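Local structure of branched-chain alpha-ketoacid decarboxylase (Lactococcus lactis, 2VBF) at residues Tyr30-Leu35 and Ile169-Leu173; Ile119-Ser125 and Tyr184-Asp190; Asp308-Ala313 and Met561-Phe565. The protein probably decarboxylates branched-chain and aromatic alpha-keto acids to aldehydes, using thiamine diphosphate and one magnesium ion per subunit. One frame throughout, in Å; residues are numbered along the deposited sequence.

In the fold
Interactions 1 and 2 belong to one alpha/beta layer: in interaction 1, helices 27-37 and 165-179 pair over a face of the parallel sheet, and interaction 2 joins two of its strands, 116-122 and 183-188. Their centres lie about 14 Å apart and they touch through Leu31, Leu35 and Val172 on Ile119 and Ile185; their segments alternate along the chain, so together they build part of one domain's core. Interaction 3 follows later in the chain, its centre about 41 to 42 Å from the other two and on the opposite side of the chain's centre. It joins the central domain to the C-terminal helix 556-568, near the bound thiamine diphosphate and the second subunit.

Interaction 1: Tyr30-Leu35 and Ile169-Leu173; sequences YLLDRL and IDRVL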
loop_
_atom_site.group_PDB
_atom_site.type_symbol
_atom_site.label_atom_id
_atom_site.label_comp_id
_atom_site.label_asym_id
_atom_site.label_seq_id
_atom_site.Cartn_x
_atom_site.Cartn_y
_atom_site.Cartn_z
ATOM N N TYR A 30 -21.012 -10.703 -18.121
ATOM C CA TYR A 30 -20.428 -10.070 -19.309
ATOM C C TYR A 30 -18.945 -9.749 -19.098
ATOM O O TYR A 30 -18.084 -10.111 -19.920
ATOM C CB TYR A 30 -21.199 -8.803 -19.662
ATOM C CG TYR A 30 -20.885 -8.240 -21.036
ATOM C CD1 TYR A 30 -21.702 -8.525 -22.124
ATOM C CD2 TYR A 30 -19.783 -7.419 -21.248
ATOM C CE1 TYR A 30 -21.428 -8.018 -23.373
ATOM C CE2 TYR A 30 -19.500 -6.906 -22.503
ATOM C CZ TYR A 30 -20.325 -7.213 -23.565
ATOM O OH TYR A 30 -20.070 -6.717 -24.828
ATOM N N LEU A 31 -18.662 -9.096 -17.974
ATOM C CA LEU A 31 -17.292 -8.754 -17.592
ATOM C C LEU A 31 -16.416 -9.993 -17.474
ATOM O O LEU A 31 -15.326 -10.041 -18.047
ATOM C CB LEU A 31 -17.292 -7.955 -16.293
ATOM C CG LEU A 31 -15.953 -7.486 -15.726
ATOM C CD1 LEU A 31 -15.103 -6.820 -16.802
ATOM C CD2 LEU A 31 -16.206 -6.517 -14.555
ATOM N N LEU A 32 -16.916 -11.020 -16.782
ATOM C CA LEU A 32 -16.144 -12.229 -16.579
ATOM C C LEU A 32 -15.932 -12.983 -17.908
ATOM O O LEU A 32 -14.863 -13.545 -18.139
ATOM C CB LEU A 32 -16.791 -13.106 -15.494
ATOM C CG LEU A 32 -16.761 -12.516 -14.064
ATOM C CD1 LEU A 32 -17.596 -13.335 -13.109
ATOM C CD2 LEU A 32 -15.323 -12.415 -13.567
ATOM N N ASP A 33 -16.928 -12.951 -18.792
ATOM C CA ASP A 33 -16.776 -13.541 -20.119
ATOM C C ASP A 33 -15.650 -12.848 -20.895
ATOM O O ASP A 33 -14.804 -13.517 -21.497
ATOM C CB ASP A 33 -18.080 -13.476 -20.913
ATOM C CG ASP A 33 -19.026 -14.644 -20.618
ATOM O OD1 ASP A 33 -18.648 -15.588 -19.903
ATOM O OD2 ASP A 33 -20.166 -14.616 -21.119
ATOM N N ARG A 34 -15.628 -11.515 -20.854
ATOM C CA ARG A 34 -14.591 -10.747 -21.545
ATOM C C ARG A 34 -13.209 -11.011 -20.953
ATOM O O ARG A 34 -12.244 -11.140 -21.691
ATOM C CB ARG A 34 -14.885 -9.250 -21.514
ATOM C CG ARG A 34 -16.071 -8.804 -22.378
ATOM C CD ARG A 34 -15.960 -9.300 -23.824
ATOM N NE ARG A 34 -16.709 -8.463 -24.762
ATOM C CZ ARG A 34 -16.815 -8.703 -26.071
ATOM N NH1 ARG A 34 -16.258 -9.774 -26.612
ATOM N NH2 ARG A 34 -17.502 -7.880 -26.848
ATOM N N LEU A 35 -13.116 -11.096 -19.624
ATOM C CA LEU A 35 -11.847 -11.450 -18.982
ATOM C C LEU A 35 -11.372 -12.837 -19.415
ATOM O O LEU A 35 -10.193 -13.030 -19.704
ATOM C CB LEU A 35 -11.945 -11.353 -17.453
ATOM C CG LEU A 35 -12.262 -9.966 -16.888
ATOM C CD1 LEU A 35 -12.301 -10.066 -15.360
ATOM C CD2 LEU A 35 -11.267 -8.882 -17.358
ATOM N N ILE A 169 -17.269 -1.574 -20.741
ATOM C CA ILE A 169 -16.365 -2.706 -20.540
ATOM C C ILE A 169 -15.559 -2.980 -21.802
ATOM O O ILE A 169 -14.337 -3.123 -21.760
ATOM C CB ILE A 169 -17.134 -3.973 -20.117
ATOM C CG1 ILE A 169 -17.627 -3.822 -18.678
ATOM C CG2 ILE A 169 -16.282 -5.232 -20.298
ATOM C CD1 ILE A 169 -18.654 -4.863 -18.259
ATOM N N ASP A 170 -16.247 -3.024 -22.939
ATOM C CA ASP A 170 -15.600 -3.295 -24.199
ATOM C C ASP A 170 -14.625 -2.181 -24.583
ATOM O O ASP A 170 -13.543 -2.466 -25.069
ATOM C CB ASP A 170 -16.654 -3.523 -25.276
ATOM C CG ASP A 170 -17.349 -4.865 -25.126
ATOM O OD1 ASP A 170 -17.001 -5.624 -24.195
ATOM O OD2 ASP A 170 -18.238 -5.179 -25.944
ATOM N N ARG A 171 -14.996 -0.940 -24.292
ATOM C CA ARG A 171 -14.150 0.207 -24.587
ATOM C C ARG A 171 -12.842 0.103 -23.818
ATOM O O ARG A 171 -11.771 0.226 -24.397
ATOM C CB ARG A 171 -14.835 1.517 -24.225
ATOM C CG ARG A 171 -13.950 2.759 -24.493
ATOM C CD ARG A 171 -14.635 4.054 -24.138
ATOM N NE ARG A 171 -14.898 4.238 -22.709
ATOM C CZ ARG A 171 -13.987 4.604 -21.816
ATOM N NH1 ARG A 171 -12.720 4.786 -22.172
ATOM N NH2 ARG A 171 -14.346 4.777 -20.558
ATOM N N VAL A 172 -12.933 -0.125 -22.514
ATOM C CA VAL A 172 -11.714 -0.114 -21.697
ATOM C C VAL A 172 -10.846 -1.352 -21.972
ATOM O O VAL A 172 -9.628 -1.230 -22.046
ATOM C CB VAL A 172 -12.018 0.076 -20.182
ATOM C CG1 VAL A 172 -12.906 1.311 -19.952
ATOM C CG2 VAL A 172 -12.655 -1.177 -19.581
ATOM N N LEU A 173 -11.453 -2.524 -22.165
ATOM C CA LEU A 173 -10.686 -3.728 -22.456
ATOM C C LEU A 173 -10.099 -3.704 -23.865
ATOM O O LEU A 173 -9.044 -4.279 -24.110
ATOM C CB LEU A 173 -11.523 -4.992 -22.228
ATOM C CG LEU A 173 -12.013 -5.208 -20.792
ATOM C CD1 LEU A 173 -12.827 -6.481 -20.679
ATOM C CD2 LEU A 173 -10.854 -5.250 -19.801
#
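Two helices lying over the parallel sheet of the N-terminal thiamine diphosphate domain are pinned together where Tyr30 and Arg34 of helix 27-37 take hold of Asp170 of helix 165-179. The guanidinium comes side-on with two nitrogens: Arg34 NE reaches Asp170 OD1 at 2.9 Å and Arg34 NH2 reaches Asp170 OD2, also at 2.9 Å, to form a salt bridge. The two flat groups are steeply turned, 63° apart, so both nitrogens meet the carboxylate from above its plane. Tyr30 OH donates to Asp170 OD2 over 2.6 Å on the syn side, from the face opposite Arg34 NH2, leaving this oxygen clasped between two donors. With Tyr30 CG anti to the backbone N (chi1 -167°), the ring leans toward the second helix and brings its edge to Asp170.

Beneath this polar clamp the two near-parallel helices lie side by side on one face of the sheet, as in an alpha/beta fold; their segment axes come within 11.0 Å at an angle of 27°. Ile169 sends CD1 to Leu31 CB at 3.9 Å and obliquely to the Tyr30 ring, while its CG2 branch meets Leu31 CD1 at 4.0 Å. Farther along, Leu173 CD1 lies 3.5 Å from Arg34 CB and lightly touches Leu35. Leu31 and Leu35 also rest on Ile119, and Leu173 on Val117, so strand 116-122 forms part of the floor under both helices.

The remaining terminal nitrogen, Arg34 NH1, turns to Glu37 in a salt bridge and to the carbonyl of Leu201, while Pro199 and Leu203 pack against the same side chain. A methionine in its place would probably leave the Asp170 carboxylate with Tyr30 as its sole partner from helix 27-37, and Glu37 without this positive mate.

Interaction 2: Ile119-Ser125 and Tyr184-Asp190; sequences IVGSPTS and YINLPVD
Val120 and Ser122 on strand 116-122 are laced to strand 183-188 by a parallel ladder. Val120 N bonds to Ile185 O at 2.8 Å, Leu187 N returns to Val120 O, Ser122 N goes on to Leu187 O at 3.1 Å, and Val189 N closes the series at Ser122 O. The segment axes are 4.5 Å apart and 28° from parallel.

This strand portion is tightly packed. On the face carrying Ile119, Ile185 and Leu187, Ile119 CG2 nears Leu187 CD2 at 4.2 Å, with Leu31 and Phe54 from the overlying helices filling in above. The other face bears Val120, Asn186, Ser122 and Pro188. There Val120 CG2 lies obliquely against the Tyr184 ring, 3.7 Å from Tyr184 CE1, while Tyr184 OH bonds to Glu99. Asn186 ND2 donates to Ser122 OG over 2.6 Å, the acceptor lying 25° out of the Asn186 amide plane, so the short bond is bent. Ser122 OG stands between its backbone N and carbonyl carbon (chi1 62°), which also sets it against the Pro188 ring. Past the strands Thr124 and Val189 stay buried: Thr124 lays CG2 on Val189 and also touches Asn569 of the second subunit.

The looser, solvent-facing side is Ser125 with Asp190, both partly exposed, which meet mainly through polar atoms: Ser125 N gives a straight bond to Asp190 OD2 at 2.9 Å, entering from above the carboxylate plane, and Ser125 OG is 3.0 Å from Asp190 OD1.

Strand 116-122 leads by way of Thr124, which caps Val127 N, into helix 125-130. The two strands are neighbours in a parallel, doubly wound alpha/beta sheet, six strands in order 2-1-3-4-6-5, as in the N-terminal domain of thiamine diphosphate enzymes.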
loop_
_atom_site.group_PDB
_atom_site.type_symbol
_atom_site.label_atom_id
_atom_site.label_comp_id
_atom_site.label_asym_id
_atom_site.label_seq_id
_atom_site.Cartn_x
_atom_site.Cartn_y
_atom_site.Cartn_z
ATOM N N ILE A 119 -10.602 -3.978 -11.122
ATOM C CA ILE A 119 -12.040 -3.829 -10.958
ATOM C C ILE A 119 -12.258 -3.363 -9.528
ATOM O O ILE A 119 -11.767 -3.997 -8.592
ATOM C CB ILE A 119 -12.787 -5.163 -11.161
ATOM C CG1 ILE A 119 -12.510 -5.743 -12.558
ATOM C CG2 ILE A 119 -14.293 -4.986 -10.896
ATOM C CD1 ILE A 119 -12.876 -7.212 -12.706
ATOM N N VAL A 120 -12.958 -2.245 -9.357
ATOM C CA VAL A 120 -13.202 -1.673 -8.044
ATOM C C VAL A 120 -14.701 -1.738 -7.749
ATOM O O VAL A 120 -15.498 -1.127 -8.459
ATOM C CB VAL A 120 -12.740 -0.208 -7.986
ATOM C CG1 VAL A 120 -12.897 0.339 -6.558
ATOM C CG2 VAL A 120 -11.310 -0.083 -8.479
ATOM N N GLY A 121 -15.077 -2.527 -6.745
ATOM C CA GLY A 121 -16.452 -2.588 -6.290
ATOM C C GLY A 121 -16.820 -1.324 -5.536
ATOM O O GLY A 121 -16.091 -0.904 -4.647
ATOM N N SER A 122 -17.940 -0.708 -5.906
ATOM C CA SER A 122 -18.350 0.568 -5.326
ATOM C C SER A 122 -19.777 0.500 -4.768
ATOM O O SER A 122 -20.521 -0.453 -5.048
ATOM C CB SER A 122 -18.208 1.706 -6.359
ATOM O OG SER A 122 -19.038 1.492 -7.482
ATOM N N PRO A 123 -20.153 1.489 -3.956
ATOM C CA PRO A 123 -21.521 1.495 -3.395
ATOM C C PRO A 123 -22.620 1.497 -4.471
ATOM O O PRO A 123 -22.367 1.840 -5.626
ATOM C CB PRO A 123 -21.561 2.775 -2.574
ATOM C CG PRO A 123 -20.145 3.129 -2.306
ATOM C CD PRO A 123 -19.359 2.639 -3.474
ATOM N N THR A 124 -23.839 1.127 -4.096
ATOM C CA THR A 124 -24.929 1.105 -5.071
ATOM C C THR A 124 -25.104 2.464 -5.738
ATOM O O THR A 124 -24.821 3.509 -5.138
ATOM C CB THR A 124 -26.295 0.703 -4.440
ATOM O OG1 THR A 124 -26.683 1.681 -3.470
ATOM C CG2 THR A 124 -26.231 -0.668 -3.789
ATOM N N SER A 125 -25.560 2.444 -6.987
ATOM C CA SER A 125 -25.897 3.659 -7.713
ATOM C C SER A 125 -26.734 4.621 -6.880
ATOM O O SER A 125 -26.498 5.832 -6.901
ATOM C CB SER A 125 -26.641 3.308 -9.015
ATOM O OG SER A 125 -25.837 2.485 -9.848
ATOM N N TYR A 184 -9.088 0.387 -15.731
ATOM C CA TYR A 184 -9.779 0.533 -14.446
ATOM C C TYR A 184 -11.292 0.535 -14.673
ATOM O O TYR A 184 -11.800 1.293 -15.498
ATOM C CB TYR A 184 -9.293 1.835 -13.825
ATOM C CG TYR A 184 -9.955 2.340 -12.552
ATOM C CD1 TYR A 184 -9.264 2.316 -11.340
ATOM C CD2 TYR A 184 -11.207 2.951 -12.570
ATOM C CE1 TYR A 184 -9.828 2.845 -10.179
ATOM C CE2 TYR A 184 -11.769 3.489 -11.416
ATOM C CZ TYR A 184 -11.082 3.419 -10.221
ATOM O OH TYR A 184 -11.621 3.958 -9.072
ATOM N N ILE A 185 -11.991 -0.314 -13.921
ATOM C CA ILE A 185 -13.438 -0.493 -14.028
ATOM C C ILE A 185 -14.031 -0.369 -12.641
ATOM O O ILE A 185 -13.735 -1.184 -11.774
ATOM C CB ILE A 185 -13.798 -1.874 -14.634
ATOM C CG1 ILE A 185 -13.216 -2.006 -16.051
ATOM C CG2 ILE A 185 -15.307 -2.099 -14.617
ATOM C CD1 ILE A 185 -13.338 -3.405 -16.655
ATOM N N ASN A 186 -14.821 0.683 -12.427
ATOM C CA ASN A 186 -15.551 0.880 -11.181
ATOM C C ASN A 186 -16.929 0.255 -11.392
ATOM O O ASN A 186 -17.667 0.655 -12.294
ATOM C CB ASN A 186 -15.582 2.372 -10.799
ATOM C CG ASN A 186 -16.484 2.684 -9.613
ATOM O OD1 ASN A 186 -16.108 3.448 -8.701
ATOM N ND2 ASN A 186 -17.684 2.146 -9.633
ATOM N N LEU A 187 -17.250 -0.739 -10.556
ATOM C CA LEU A 187 -18.453 -1.559 -10.690
ATOM C C LEU A 187 -19.367 -1.425 -9.463
ATOM O O LEU A 187 -19.127 -2.064 -8.428
ATOM C CB LEU A 187 -18.035 -3.018 -10.841
ATOM C CG LEU A 187 -19.113 -4.101 -10.989
ATOM C CD1 LEU A 187 -19.851 -3.910 -12.292
ATOM C CD2 LEU A 187 -18.479 -5.470 -10.962
ATOM N N PRO A 188 -20.401 -0.580 -9.548
ATOM C CA PRO A 188 -21.350 -0.501 -8.424
ATOM C C PRO A 188 -22.043 -1.843 -8.161
ATOM O O PRO A 188 -22.271 -2.605 -9.093
ATOM C CB PRO A 188 -22.342 0.567 -8.890
ATOM C CG PRO A 188 -21.532 1.408 -9.888
ATOM C CD PRO A 188 -20.729 0.381 -10.617
ATOM N N VAL A 189 -22.360 -2.129 -6.904
ATOM C CA VAL A 189 -23.035 -3.402 -6.554
ATOM C C VAL A 189 -24.253 -3.747 -7.417
ATOM O O VAL A 189 -24.312 -4.834 -8.006
ATOM C CB VAL A 189 -23.461 -3.416 -5.093
ATOM C CG1 VAL A 189 -24.205 -4.723 -4.781
ATOM C CG2 VAL A 189 -22.231 -3.252 -4.206
ATOM N N ASP A 190 -25.223 -2.843 -7.482
ATOM C CA ASP A 190 -26.444 -3.068 -8.274
ATOM C C ASP A 190 -26.166 -3.243 -9.773
ATOM O O ASP A 190 -26.943 -3.872 -10.494
ATOM C CB ASP A 190 -27.471 -1.930 -8.050
ATOM C CG ASP A 190 -26.940 -0.573 -8.451
ATOM O OD1 ASP A 190 -27.647 0.151 -9.194
ATOM O OD2 ASP A 190 -25.808 -0.235 -8.025
#

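Interaction 3: Asp308-Ala313 and Met561-Phe565; sequences DSSTGA and MGKLF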
loop_
_atom_site.group_PDB
_atom_site.type_symbol
_atom_site.label_atom_id
_atom_site.label_comp_id
_atom_site.label_asym_id
_atom_site.label_seq_id
_atom_site.Cartn_x
_atom_site.Cartn_y
_atom_site.Cartn_z
ATOM N N ASP A 308 17.580 5.231 -16.302
ATOM C CA ASP A 308 18.861 5.293 -15.561
ATOM C C ASP A 308 19.439 3.910 -15.226
ATOM O O ASP A 308 20.611 3.631 -15.510
ATOM C CB ASP A 308 18.810 6.222 -14.312
ATOM C CG ASP A 308 17.785 5.807 -13.256
ATOM O OD1 ASP A 308 16.900 4.960 -13.518
ATOM O OD2 ASP A 308 17.873 6.369 -12.128
ATOM N N SER A 309 18.616 3.026 -14.672
ATOM C CA SER A 309 19.089 1.715 -14.187
ATOM C C SER A 309 19.418 0.712 -15.303
ATOM O O SER A 309 20.096 -0.290 -15.051
ATOM C CB SER A 309 18.063 1.090 -13.237
ATOM O OG SER A 309 17.765 1.963 -12.161
ATOM N N SER A 310 18.931 0.985 -16.511
ATOM C CA SER A 310 19.094 0.104 -17.673
ATOM C C SER A 310 20.085 0.649 -18.710
ATOM O O SER A 310 20.268 0.052 -19.780
ATOM C CB SER A 310 17.735 -0.146 -18.344
ATOM O OG SER A 310 17.116 1.055 -18.754
ATOM N N THR A 311 20.733 1.773 -18.399
ATOM C CA THR A 311 21.733 2.374 -19.291
ATOM C C THR A 311 23.042 2.763 -18.581
ATOM O O THR A 311 23.808 3.582 -19.093
ATOM C CB THR A 311 21.167 3.615 -20.039
ATOM O OG1 THR A 311 20.819 4.644 -19.099
ATOM C CG2 THR A 311 19.960 3.232 -20.878
ATOM N N GLY A 312 23.305 2.160 -17.418
ATOM C CA GLY A 312 24.479 2.515 -16.618
ATOM C C GLY A 312 24.497 3.999 -16.296
ATOM O O GLY A 312 25.534 4.660 -16.440
ATOM N N ALA A 313 23.329 4.518 -15.897
ATOM C CA ALA A 313 23.106 5.947 -15.616
ATOM C C ALA A 313 23.333 6.832 -16.847
ATOM O O ALA A 313 24.064 7.833 -16.798
ATOM C CB ALA A 313 23.953 6.422 -14.417
ATOM N N MET A 561 27.248 0.806 -10.028
ATOM C CA MET A 561 25.987 1.536 -10.188
ATOM C C MET A 561 25.597 2.359 -8.954
ATOM O O MET A 561 24.942 3.417 -9.069
ATOM C CB MET A 561 24.875 0.549 -10.538
ATOM C CG MET A 561 23.661 1.201 -11.099
ATOM S SD MET A 561 23.936 1.962 -12.708
ATOM C CE MET A 561 22.599 3.168 -12.686
ATOM N N GLY A 562 25.970 1.867 -7.774
ATOM C CA GLY A 562 25.716 2.576 -6.517
ATOM C C GLY A 562 26.305 3.976 -6.550
ATOM O O GLY A 562 25.661 4.943 -6.133
ATOM N N LYS A 563 27.531 4.076 -7.066
ATOM C CA LYS A 563 28.232 5.352 -7.128
ATOM C C LYS A 563 27.624 6.272 -8.193
ATOM O O LYS A 563 27.629 7.493 -8.044
ATOM C CB LYS A 563 29.729 5.108 -7.366
ATOM C CG LYS A 563 30.403 4.279 -6.252
ATOM C CD LYS A 563 30.382 5.016 -4.912
ATOM C CE LYS A 563 30.908 4.179 -3.742
ATOM N NZ LYS A 563 29.814 3.541 -2.937
ATOM N N LEU A 564 27.065 5.682 -9.249
ATOM C CA LEU A 564 26.422 6.458 -10.301
ATOM C C LEU A 564 25.067 6.994 -9.843
ATOM O O LEU A 564 24.708 8.120 -10.199
ATOM C CB LEU A 564 26.284 5.631 -11.581
ATOM C CG LEU A 564 27.620 5.168 -12.178
ATOM C CD1 LEU A 564 27.402 4.305 -13.421
ATOM C CD2 LEU A 564 28.494 6.377 -12.500
ATOM N N PHE A 565 24.316 6.198 -9.073
ATOM C CA PHE A 565 23.100 6.704 -8.433
ATOM C C PHE A 565 23.433 7.873 -7.493
ATOM O O PHE A 565 22.737 8.891 -7.487
ATOM C CB PHE A 565 22.385 5.616 -7.623
ATOM C CG PHE A 565 21.604 4.613 -8.452
ATOM C CD1 PHE A 565 20.640 5.024 -9.371
ATOM C CD2 PHE A 565 21.775 3.249 -8.237
ATOM C CE1 PHE A 565 19.907 4.086 -10.112
ATOM C CE2 PHE A 565 21.040 2.311 -8.959
ATOM C CZ PHE A 565 20.104 2.739 -9.904
#
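Met561 of the C-terminal helix 556-568 reaches into the bend of loop 308-313, and its chain can be followed outward atom by atom. CB leaves the helix beside the loop rather than straight at it; with CG anti to the backbone N (chi1 -163°) and a bend at chi2 (66°), these two carbons serve as the arm that carries the sulfur across. SD then lies 4.0 Å from Gly312 CA. At the tip, CE settles into the turn, 3.5 Å from Asp308 O, 3.6 Å from Ala313 N and 3.9 Å from Ala313 CB. That same carbonyl and amide are bonded to each other, Ala313 N to Asp308 O, so the methyl rests on the bond that closes the loop. It also sits over a face of the Phe565 ring, offset toward the rim.

On one flank Ala313 CB touches Leu564 CB at 3.8 Å, and Leu564 CD1 abuts Gly312 O. On the other, Phe565, whose side chain is about 8 Å from the bound thiamine diphosphate, presents its ring edge to two oxygens lying in its plane: Ser309 OG, 3.3 Å from Phe565 CZ, and Asp308 OD2, 3.7 Å from Phe565 CE1. Asp308 OD2 is bonded more strongly beyond the loop, to His135 ND1 of the second subunit and to Gln568, and the His135 ring also meets that of Phe565.

The contact thus joins the central domain to the chain's C-terminal helix by van der Waals packing, to which the weakly positive ring edge facing oxygen probably adds some electrostatic attraction.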